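Local coordinates for protein Poly(Beta-D-mannuronate) lyase (Pseudopedobacter saltans, PDB 7O79) that probably cleaves alginate, a polysaccharide, as a family 6 lyase acting on poly(beta-D-mannuronate), and is built as a right-handed parallel beta-helix, at residues I91-D96 against Y118-R123; R123-L128 against N150-T155; F175-Y180 against D189-T194. One frame throughout, in Å; residues are numbered along the deposited sequence.

How the contacts relate
Followed from the N terminus, the three contacts come in series along a parallel beta-helix, and none nests in or crosses another. Contact 1 closes the loop between residues 96 and 118 by pairing strand 89-93 with strand 118-122, one coil further on. Its last residue, Arg123, opens contact 2, where the turn leaving strand 118-122 lies against the equivalent turn of the next coil, 150-155. Contact 3 differs in closing a short excursion within a coil, between strand 175-177 and the turn that leads to strand 194-201. Phe122 of contact 1 meets Phe193 of contact 3 edge to face, and Arg152 of contact 2 forms a salt bridge with Asp189 of contact 3.

Contact 1: residues I91-D96 against Y118-R123; sequences IQFNSD and YWVLFR
Parallel strand pairing between successive coils of a beta-helix joins Ile91, Gln92 and Phe93 to Val120, Leu121 and Phe122, residue for residue, on one wall of the solenoid. Four backbone hydrogen bonds sew the rungs together: Ile91 N gives to Trp119 O, Leu121 N to Ile91 O, Phe93 N to Leu121 O and Arg123 N to Phe93 O. That from Phe93 N to Leu121 O, at 2.9 Å, is nearly straight.

On the face shared by Ile91, Phe93, Val120 and Phe122, the two phenylalanine rings form an offset stack with centroids 4.5 Å apart and planes only 8° from parallel. Both rings swing to the side of their own backbone N (chi1 -69° and -71°), so the coil repeat carries one over the other, with Phe122 CE1 3.4 Å from Phe93 CD1. Val120 CG1 touches the Phe93 ring edge at CE1, and Phe68 extends the stack.

Gln92 and Leu121 share the other face, Gln92 CD 4.0 Å from Leu121 CD2. Just past the strand end, Gln92 NE2 donates to a lone pair of Asn94 OD1 at 2.9 Å. The extended Arg123 chain passes both, its CD 3.6 Å from Asn94 OD1 and 3.8 Å from Gln92 NE2. A water bridges Asn94 O and Arg123 O. The chemistry thus divides by face, aromatic stacking against amide and aliphatic groups, while the backbone bonds fix the register.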
loop_
_atom_site.group_PDB
_atom_site.type_symbol
_atom_site.label_atom_id
_atom_site.label_comp_id
_atom_site.label_asym_id
_atom_site.label_seq_id
_atom_site.Cartn_x
_atom_site.Cartn_y
_atom_site.Cartn_z
ATOM N N ILE A 91 8.063 -13.301 6.906
ATOM C CA ILE A 91 7.135 -13.317 8.029
ATOM C C ILE A 91 5.741 -13.565 7.474
ATOM O O ILE A 91 5.361 -12.974 6.454
ATOM C CB ILE A 91 7.194 -11.991 8.814
ATOM C CG1 ILE A 91 8.520 -11.892 9.568
ATOM C CG2 ILE A 91 6.021 -11.913 9.800
ATOM C CD1 ILE A 91 8.893 -10.507 9.958
ATOM N N GLN A 92 4.968 -14.421 8.135
ATOM C CA GLN A 92 3.648 -14.751 7.617
ATOM C C GLN A 92 2.613 -14.828 8.734
ATOM O O GLN A 92 2.809 -15.541 9.725
ATOM C CB GLN A 92 3.690 -16.057 6.818
ATOM C CG GLN A 92 2.422 -16.306 6.023
ATOM C CD GLN A 92 2.624 -17.240 4.836
ATOM O OE1 GLN A 92 3.712 -17.304 4.253
ATOM N NE2 GLN A 92 1.580 -17.990 4.493
ATOM N N PHE A 93 1.514 -14.075 8.571
ATOM C CA PHE A 93 0.383 -14.091 9.505
ATOM C C PHE A 93 -0.641 -15.077 8.955
ATOM O O PHE A 93 -1.406 -14.738 8.050
ATOM C CB PHE A 93 -0.245 -12.705 9.653
ATOM C CG PHE A 93 0.630 -11.682 10.371
ATOM C CD1 PHE A 93 1.591 -10.958 9.677
ATOM C CD2 PHE A 93 0.459 -11.427 11.731
ATOM C CE1 PHE A 93 2.391 -10.011 10.328
ATOM C CE2 PHE A 93 1.253 -10.471 12.394
ATOM C CZ PHE A 93 2.208 -9.760 11.696
ATOM N N ASN A 94 -0.676 -16.292 9.511
ATOM C CA ASN A 94 -1.593 -17.329 9.046
ATOM C C ASN A 94 -2.810 -17.509 9.943
ATOM O O ASN A 94 -3.592 -18.434 9.716
ATOM C CB ASN A 94 -0.876 -18.679 8.916
ATOM C CG ASN A 94 0.059 -18.720 7.734
ATOM O OD1 ASN A 94 -0.312 -18.317 6.631
ATOM N ND2 ASN A 94 1.278 -19.226 7.952
ATOM N N SER A 95 -2.988 -16.656 10.945
ATOM C CA SER A 95 -4.042 -16.843 11.940
ATOM C C SER A 95 -4.631 -15.468 12.245
ATOM O O SER A 95 -4.497 -14.536 11.450
ATOM C CB SER A 95 -3.482 -17.558 13.179
ATOM O OG SER A 95 -4.522 -18.021 14.015
ATOM N N ASP A 96 -5.280 -15.324 13.403
ATOM C CA ASP A 96 -5.999 -14.101 13.741
ATOM C C ASP A 96 -5.457 -13.463 15.010
ATOM O O ASP A 96 -4.966 -14.146 15.908
ATOM C CB ASP A 96 -7.510 -14.320 13.934
ATOM C CG ASP A 96 -8.151 -15.115 12.812
ATOM O OD1 ASP A 96 -7.723 -14.983 11.640
ATOM O OD2 ASP A 96 -9.138 -15.816 13.105
ATOM N N TYR A 118 7.717 -12.521 -0.472
ATOM C CA TYR A 118 7.333 -11.350 0.308
ATOM C C TYR A 118 8.267 -11.186 1.501
ATOM O O TYR A 118 8.968 -12.113 1.908
ATOM C CB TYR A 118 5.916 -11.465 0.868
ATOM C CG TYR A 118 4.784 -11.648 -0.097
ATOM C CD1 TYR A 118 4.383 -12.916 -0.488
ATOM C CD2 TYR A 118 4.070 -10.550 -0.580
ATOM C CE1 TYR A 118 3.322 -13.093 -1.359
ATOM C CE2 TYR A 118 3.003 -10.719 -1.454
ATOM C CZ TYR A 118 2.633 -11.987 -1.838
ATOM O OH TYR A 118 1.563 -12.163 -2.704
ATOM N N TRP A 119 8.234 -10.002 2.105
ATOM C CA TRP A 119 8.845 -9.900 3.420
ATOM C C TRP A 119 7.811 -10.085 4.525
ATOM O O TRP A 119 8.089 -10.756 5.528
ATOM C CB TRP A 119 9.600 -8.575 3.550
ATOM C CG TRP A 119 11.010 -8.710 3.006
ATOM C CD1 TRP A 119 11.493 -9.734 2.245
ATOM C CD2 TRP A 119 12.093 -7.795 3.178
ATOM N NE1 TRP A 119 12.810 -9.519 1.938
ATOM C CE2 TRP A 119 13.203 -8.330 2.496
ATOM C CE3 TRP A 119 12.230 -6.572 3.839
ATOM C CZ2 TRP A 119 14.442 -7.693 2.466
ATOM C CZ3 TRP A 119 13.464 -5.929 3.799
ATOM C CH2 TRP A 119 14.556 -6.500 3.123
ATOM N N VAL A 120 6.592 -9.578 4.331
ATOM C CA VAL A 120 5.505 -9.787 5.281
ATOM C C VAL A 120 4.252 -10.105 4.481
ATOM O O VAL A 120 3.869 -9.339 3.590
ATOM C CB VAL A 120 5.268 -8.546 6.183
ATOM C CG1 VAL A 120 4.133 -8.806 7.147
ATOM C CG2 VAL A 120 6.539 -8.157 6.938
ATOM N N LEU A 121 3.599 -11.219 4.799
ATOM C CA LEU A 121 2.387 -11.621 4.104
ATOM C C LEU A 121 1.269 -11.848 5.105
ATOM O O LEU A 121 1.430 -12.617 6.059
ATOM C CB LEU A 121 2.610 -12.888 3.265
ATOM C CG LEU A 121 1.337 -13.375 2.569
ATOM C CD1 LEU A 121 0.819 -12.371 1.561
ATOM C CD2 LEU A 121 1.541 -14.748 1.905
ATOM N N PHE A 122 0.140 -11.175 4.893
ATOM C CA PHE A 122 -1.034 -11.364 5.739
ATOM C C PHE A 122 -1.989 -12.368 5.111
ATOM O O PHE A 122 -2.372 -12.227 3.943
ATOM C CB PHE A 122 -1.751 -10.037 5.978
ATOM C CG PHE A 122 -0.998 -9.122 6.874
ATOM C CD1 PHE A 122 -1.208 -9.173 8.240
ATOM C CD2 PHE A 122 -0.081 -8.208 6.365
ATOM C CE1 PHE A 122 -0.520 -8.328 9.096
ATOM C CE2 PHE A 122 0.611 -7.357 7.230
ATOM C CZ PHE A 122 0.398 -7.429 8.587
ATOM N N ARG A 123 -2.398 -13.351 5.904
ATOM C CA ARG A 123 -3.262 -14.418 5.434
ATOM C C ARG A 123 -4.173 -14.879 6.578
ATOM O O ARG A 123 -4.267 -16.064 6.902
ATOM C CB ARG A 123 -2.393 -15.545 4.877
ATOM C CG ARG A 123 -3.113 -16.565 4.097
ATOM C CD ARG A 123 -2.094 -17.567 3.570
ATOM N NE ARG A 123 -2.700 -18.875 3.359
ATOM C CZ ARG A 123 -3.281 -19.603 4.316
ATOM N NH1 ARG A 123 -3.329 -19.176 5.582
ATOM N NH2 ARG A 123 -3.803 -20.783 4.006
HETATM O O HOH W 1 -5.947 -17.834 8.305
#

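Contact 2: residues R123-L128 against N150-T155. With PO4 (phosphate ion), chain B.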
loop_
_atom_site.group_PDB
_atom_site.type_symbol
_atom_site.label_atom_id
_atom_site.label_comp_id
_atom_site.label_asym_id
_atom_site.label_seq_id
_atom_site.Cartn_x
_atom_site.Cartn_y
_atom_site.Cartn_z
ATOM N N ARG A 123 -2.398 -13.351 5.904
ATOM C CA ARG A 123 -3.262 -14.418 5.434
ATOM C C ARG A 123 -4.173 -14.879 6.578
ATOM O O ARG A 123 -4.267 -16.064 6.902
ATOM C CB ARG A 123 -2.393 -15.545 4.877
ATOM C CG ARG A 123 -3.113 -16.565 4.097
ATOM C CD ARG A 123 -2.094 -17.567 3.570
ATOM N NE ARG A 123 -2.700 -18.875 3.359
ATOM C CZ ARG A 123 -3.281 -19.603 4.316
ATOM N NH1 ARG A 123 -3.329 -19.176 5.582
ATOM N NH2 ARG A 123 -3.803 -20.783 4.006
ATOM N N GLY A 124 -4.851 -13.922 7.201
ATOM C CA GLY A 124 -5.648 -14.123 8.398
ATOM C C GLY A 124 -6.165 -12.770 8.842
ATOM O O GLY A 124 -5.903 -11.744 8.204
ATOM N N ASN A 125 -6.898 -12.759 9.955
ATOM C CA ASN A 125 -7.693 -11.581 10.288
ATOM C C ASN A 125 -7.248 -10.846 11.547
ATOM O O ASN A 125 -6.713 -11.426 12.494
ATOM C CB ASN A 125 -9.178 -11.939 10.406
ATOM C CG ASN A 125 -9.666 -12.724 9.218
ATOM O OD1 ASN A 125 -9.802 -12.178 8.112
ATOM N ND2 ASN A 125 -9.948 -13.999 9.426
ATOM N N ASN A 126 -7.488 -9.541 11.540
ATOM C CA ASN A 126 -7.267 -8.698 12.714
ATOM C C ASN A 126 -5.828 -8.754 13.231
ATOM O O ASN A 126 -5.585 -8.669 14.431
ATOM C CB ASN A 126 -8.267 -9.047 13.820
ATOM C CG ASN A 126 -9.687 -9.070 13.316
ATOM O OD1 ASN A 126 -10.148 -10.059 12.747
ATOM N ND2 ASN A 126 -10.379 -7.959 13.479
ATOM N N ASN A 127 -4.864 -8.852 12.329
ATOM C CA ASN A 127 -3.466 -8.849 12.730
ATOM C C ASN A 127 -2.873 -7.434 12.710
ATOM O O ASN A 127 -3.352 -6.533 12.016
ATOM C CB ASN A 127 -2.649 -9.788 11.838
ATOM C CG ASN A 127 -3.169 -11.229 11.872
ATOM O OD1 ASN A 127 -2.957 -11.949 12.852
ATOM N ND2 ASN A 127 -3.846 -11.652 10.800
ATOM N N LEU A 128 -1.808 -7.254 13.489
ATOM C CA LEU A 128 -1.181 -5.953 13.687
ATOM C C LEU A 128 0.330 -6.053 13.545
ATOM O O LEU A 128 0.952 -6.941 14.133
ATOM C CB LEU A 128 -1.539 -5.389 15.063
ATOM C CG LEU A 128 -0.909 -4.050 15.452
ATOM C CD1 LEU A 128 -1.221 -2.952 14.451
ATOM C CD2 LEU A 128 -1.425 -3.659 16.825
ATOM N N ASN A 150 -9.989 -14.506 3.235
ATOM C CA ASN A 150 -9.958 -14.684 4.690
ATOM C C ASN A 150 -8.829 -13.886 5.365
ATOM O O ASN A 150 -8.204 -14.340 6.327
ATOM C CB ASN A 150 -9.876 -16.179 5.036
ATOM C CG ASN A 150 -10.274 -16.455 6.464
ATOM O OD1 ASN A 150 -11.270 -15.925 6.951
ATOM N ND2 ASN A 150 -9.495 -17.275 7.146
ATOM N N SER A 151 -8.590 -12.636 4.895
ATOM C CA SER A 151 -7.511 -11.819 5.461
ATOM C C SER A 151 -7.985 -10.350 5.556
ATOM O O SER A 151 -7.593 -9.446 4.810
ATOM C CB SER A 151 -6.234 -11.993 4.629
ATOM O OG SER A 151 -5.150 -11.249 5.133
ATOM N N ARG A 152 -8.863 -10.086 6.520
ATOM C CA ARG A 152 -9.501 -8.792 6.691
ATOM C C ARG A 152 -9.047 -8.146 7.993
ATOM O O ARG A 152 -8.683 -8.842 8.951
ATOM C CB ARG A 152 -11.029 -8.924 6.711
ATOM C CG ARG A 152 -11.635 -9.494 5.452
ATOM C CD ARG A 152 -13.148 -9.619 5.562
ATOM N NE ARG A 152 -13.758 -9.899 4.263
ATOM C CZ ARG A 152 -13.753 -11.098 3.678
ATOM N NH1 ARG A 152 -14.334 -11.273 2.493
ATOM N NH2 ARG A 152 -13.155 -12.121 4.275
ATOM N N TYR A 153 -9.103 -6.804 8.020
ATOM C CA TYR A 153 -8.866 -5.994 9.230
ATOM C C TYR A 153 -7.433 -6.099 9.749
ATOM O O TYR A 153 -7.185 -6.050 10.952
ATOM C CB TYR A 153 -9.865 -6.324 10.351
ATOM C CG TYR A 153 -11.278 -5.903 10.007
ATOM C CD1 TYR A 153 -11.691 -4.589 10.216
ATOM C CD2 TYR A 153 -12.195 -6.806 9.490
ATOM C CE1 TYR A 153 -12.983 -4.179 9.885
ATOM C CE2 TYR A 153 -13.482 -6.416 9.169
ATOM C CZ TYR A 153 -13.869 -5.115 9.370
ATOM O OH TYR A 153 -15.144 -4.740 9.045
ATOM N N ASN A 154 -6.475 -6.246 8.853
ATOM C CA ASN A 154 -5.074 -6.185 9.227
ATOM C C ASN A 154 -4.590 -4.739 9.176
ATOM O O ASN A 154 -5.090 -3.924 8.394
ATOM C CB ASN A 154 -4.247 -7.084 8.310
ATOM C CG ASN A 154 -4.678 -8.544 8.394
ATOM O OD1 ASN A 154 -4.773 -9.100 9.492
ATOM N ND2 ASN A 154 -4.924 -9.179 7.236
ATOM N N THR A 155 -3.639 -4.417 10.047
ATOM C CA THR A 155 -3.197 -3.042 10.251
ATOM C C THR A 155 -1.678 -3.030 10.283
ATOM O O THR A 155 -1.066 -3.868 10.952
ATOM C CB THR A 155 -3.779 -2.467 11.562
ATOM O OG1 THR A 155 -5.201 -2.353 11.438
ATOM C CG2 THR A 155 -3.212 -1.069 11.864
HETATM P P PO4 B . -13.697 -14.841 1.501
HETATM O O1 PO4 B . -12.541 -13.931 1.890
HETATM O O2 PO4 B . -14.186 -15.558 2.747
HETATM O O3 PO4 B . -13.196 -15.835 0.482
HETATM O O4 PO4 B . -14.847 -14.077 0.871
HETATM O O HOH W 2 -12.033 -12.627 6.714
HETATM O O HOH W 3 -5.865 -4.783 12.956
#
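Asn127 and Asn154 stand in equivalent turns of adjacent beta-helix coils, as in the rows of stacked asparagines that line the turns of parallel beta-helices. CG of each lies beside its backbone N (chi1 -58° and -60°), which sets the Asn127 amide alongside that of Asn154, the planes 22° apart.

The tightly packed side is gripped by Asn154. Its OD1 accepts from two donors, Asn127 N at 2.8 Å and Asn127 ND2 at 3.0 Å, the backbone donor lying in the carbonyl plane and the side-chain donor tilted from it. Its ND2 gives a bond to Gly124 O at 2.9 Å that keeps within the plane of the amide, and a second to Asn146 OD1. With both ends engaged, the Asn154 amide is fixed against flipping. Asn127 is also tied through ND2 to Ser95 O and OD1 to Cys98 N, in the preceding coil. Asn127 packs on Phe93, Asn154 on Phe122.

The outer side is looser and wetter. Asn125 turns its OD1 onto Arg152 N at 2.8 Å, but its ND2 reaches Asn150 OD1 only weakly, at 3.4 Å. Water links Asn125 OD1 to Arg152 NH2. The extended Arg152 chain leads away to a salt bridge with Asp189 and to a phosphate ion, probably from the crystallisation liquor. There the phosphate O1 sits at the guanidinium edge, 3.1 Å from Arg152 NH2, and also accepts from Asn150 N at 2.9 Å.

Contact 3: residues F175-Y180 against D189-T194; sequences FRIWGY and DGAFFT
Ile177 and Phe193 meet inside a coil of the beta-helix, where the strand 175-177 faces the turn before the strand 194-201. The main bump is the Ile177 CD1 methyl, set almost squarely over the centre of the Phe193 ring, 3.6 Å from its centroid, in a CH-pi contact. The other branch, Ile177 CG2, touches both Phe193 CB (3.5 Å) and Ala191 CB (3.9 Å), in the corner they form, so the isoleucine straddles the root and the face of the phenylalanine. The Phe175 side chain crosses that of Phe193, Phe175 CD2 approaching Phe193 CE1 at 4.1 Å.

Ala191 CB rests against Trp178 O, beside Gly179. This methyl fills the space on the side of Gly179 where a CB would sit, and the backbone angles of Gly179 by themselves demand a glycine.

Farther out, Tyr180 holds CG anti to its backbone N (chi1 178°), which lays the ring flat over Asp189 CB. Replacing Tyr180 by an alanine is likely to strip this flat cover from Asp189 CB and open a gap beside it. The Asp189 carboxylate has its main polar partner in Arg152, by a salt bridge. The backbone closes in here too, with Gly190 CA 3.3 Å from Tyr180 O. Asp189 CB itself stands 3.4 Å from the Tyr180 ring centroid, 15° off the ring normal.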
loop_
_atom_site.group_PDB
_atom_site.type_symbol
_atom_site.label_atom_id
_atom_site.label_comp_id
_atom_site.label_asym_id
_atom_site.label_seq_id
_atom_site.Cartn_x
_atom_site.Cartn_y
_atom_site.Cartn_z
ATOM N N PHE A 175 3.428 -2.225 -0.706
ATOM C CA PHE A 175 2.195 -2.843 -0.225
ATOM C C PHE A 175 1.354 -3.253 -1.427
ATOM O O PHE A 175 1.136 -2.436 -2.327
ATOM C CB PHE A 175 1.370 -1.864 0.631
ATOM C CG PHE A 175 1.902 -1.623 2.028
ATOM C CD1 PHE A 175 2.881 -0.666 2.263
ATOM C CD2 PHE A 175 1.356 -2.301 3.115
ATOM C CE1 PHE A 175 3.352 -0.420 3.568
ATOM C CE2 PHE A 175 1.803 -2.054 4.428
ATOM C CZ PHE A 175 2.797 -1.107 4.648
ATOM N N ARG A 176 0.861 -4.493 -1.441
ATOM C CA ARG A 176 -0.145 -4.921 -2.410
ATOM C C ARG A 176 -1.295 -5.582 -1.649
ATOM O O ARG A 176 -1.098 -6.615 -1.004
ATOM C CB ARG A 176 0.452 -5.867 -3.464
ATOM C CG ARG A 176 -0.572 -6.345 -4.501
ATOM C CD ARG A 176 0.021 -7.267 -5.598
ATOM N NE ARG A 176 0.453 -8.560 -5.074
ATOM C CZ ARG A 176 1.364 -9.337 -5.652
ATOM N NH1 ARG A 176 1.920 -8.975 -6.805
ATOM N NH2 ARG A 176 1.691 -10.495 -5.095
ATOM N N ILE A 177 -2.488 -4.979 -1.710
ATOM C CA ILE A 177 -3.627 -5.378 -0.878
ATOM C C ILE A 177 -4.685 -6.044 -1.749
ATOM O O ILE A 177 -5.536 -5.377 -2.349
ATOM C CB ILE A 177 -4.233 -4.201 -0.101
ATOM C CG1 ILE A 177 -3.132 -3.323 0.505
ATOM C CG2 ILE A 177 -5.248 -4.723 0.938
ATOM C CD1 ILE A 177 -2.248 -4.080 1.491
ATOM N N TRP A 178 -4.688 -7.373 -1.749
ATOM C CA TRP A 178 -5.773 -8.126 -2.351
ATOM C C TRP A 178 -6.909 -8.281 -1.347
ATOM O O TRP A 178 -6.769 -7.971 -0.156
ATOM C CB TRP A 178 -5.299 -9.510 -2.785
ATOM C CG TRP A 178 -4.348 -9.536 -3.958
ATOM C CD1 TRP A 178 -4.311 -8.681 -5.028
ATOM C CD2 TRP A 178 -3.315 -10.498 -4.175
ATOM N NE1 TRP A 178 -3.298 -9.050 -5.902
ATOM C CE2 TRP A 178 -2.678 -10.168 -5.400
ATOM C CE3 TRP A 178 -2.869 -11.622 -3.457
ATOM C CZ2 TRP A 178 -1.611 -10.915 -5.915
ATOM C CZ3 TRP A 178 -1.804 -12.366 -3.973
ATOM C CH2 TRP A 178 -1.188 -12.006 -5.193
ATOM N N GLY A 179 -8.033 -8.802 -1.838
ATOM C CA GLY A 179 -9.209 -9.052 -1.047
ATOM C C GLY A 179 -10.451 -8.723 -1.833
ATOM O O GLY A 179 -10.394 -8.450 -3.030
ATOM N N TYR A 180 -11.597 -8.792 -1.158
ATOM C CA TYR A 180 -12.862 -8.488 -1.814
ATOM C C TYR A 180 -12.815 -7.093 -2.414
ATOM O O TYR A 180 -12.471 -6.127 -1.730
ATOM C CB TYR A 180 -14.019 -8.597 -0.821
ATOM C CG TYR A 180 -15.368 -8.259 -1.400
ATOM C CD1 TYR A 180 -15.783 -6.934 -1.529
ATOM C CD2 TYR A 180 -16.235 -9.258 -1.818
ATOM C CE1 TYR A 180 -17.022 -6.609 -2.056
ATOM C CE2 TYR A 180 -17.483 -8.944 -2.348
ATOM C CZ TYR A 180 -17.863 -7.623 -2.470
ATOM O OH TYR A 180 -19.097 -7.313 -2.993
ATOM N N ASP A 189 -18.425 -5.435 1.418
ATOM C CA ASP A 189 -17.226 -6.124 1.875
ATOM C C ASP A 189 -15.966 -5.421 1.374
ATOM O O ASP A 189 -16.018 -4.426 0.651
ATOM C CB ASP A 189 -17.269 -7.581 1.408
ATOM C CG ASP A 189 -16.565 -8.540 2.356
ATOM O OD1 ASP A 189 -15.980 -8.101 3.363
ATOM O OD2 ASP A 189 -16.567 -9.758 2.055
ATOM N N GLY A 190 -14.822 -5.979 1.762
ATOM C CA GLY A 190 -13.520 -5.468 1.377
ATOM C C GLY A 190 -12.446 -6.176 2.174
ATOM O O GLY A 190 -12.724 -7.117 2.934
ATOM N N ALA A 191 -11.195 -5.720 1.969
ATOM C CA ALA A 191 -10.066 -6.185 2.775
ATOM C C ALA A 191 -9.976 -5.469 4.122
ATOM O O ALA A 191 -9.460 -6.036 5.092
ATOM C CB ALA A 191 -8.744 -5.980 2.024
ATOM N N PHE A 192 -10.461 -4.235 4.197
ATOM C CA PHE A 192 -10.380 -3.438 5.421
ATOM C C PHE A 192 -8.953 -3.398 5.966
ATOM O O PHE A 192 -8.712 -3.545 7.170
ATOM C CB PHE A 192 -11.361 -3.941 6.483
ATOM C CG PHE A 192 -12.803 -3.992 6.021
ATOM C CD1 PHE A 192 -13.636 -2.894 6.200
ATOM C CD2 PHE A 192 -13.342 -5.155 5.483
ATOM C CE1 PHE A 192 -14.960 -2.931 5.806
ATOM C CE2 PHE A 192 -14.686 -5.208 5.099
ATOM C CZ PHE A 192 -15.489 -4.100 5.252
ATOM N N PHE A 193 -7.993 -3.206 5.067
ATOM C CA PHE A 193 -6.581 -3.139 5.435
ATOM C C PHE A 193 -6.219 -1.699 5.778
ATOM O O PHE A 193 -6.642 -0.764 5.096
ATOM C CB PHE A 193 -5.707 -3.647 4.285
ATOM C CG PHE A 193 -4.303 -4.034 4.680
ATOM C CD1 PHE A 193 -3.317 -3.067 4.878
ATOM C CD2 PHE A 193 -3.960 -5.374 4.821
ATOM C CE1 PHE A 193 -2.011 -3.436 5.227
ATOM C CE2 PHE A 193 -2.673 -5.746 5.189
ATOM C CZ PHE A 193 -1.695 -4.786 5.386
ATOM N N THR A 194 -5.449 -1.520 6.839
ATOM C CA THR A 194 -5.070 -0.184 7.286
ATOM C C THR A 194 -3.567 -0.013 7.131
ATOM O O THR A 194 -2.787 -0.785 7.707
ATOM C CB THR A 194 -5.492 0.051 8.735
ATOM O OG1 THR A 194 -6.918 0.129 8.802
ATOM C CG2 THR A 194 -4.877 1.362 9.269
HETATM O O HOH W 4 -11.411 -9.509 1.582
#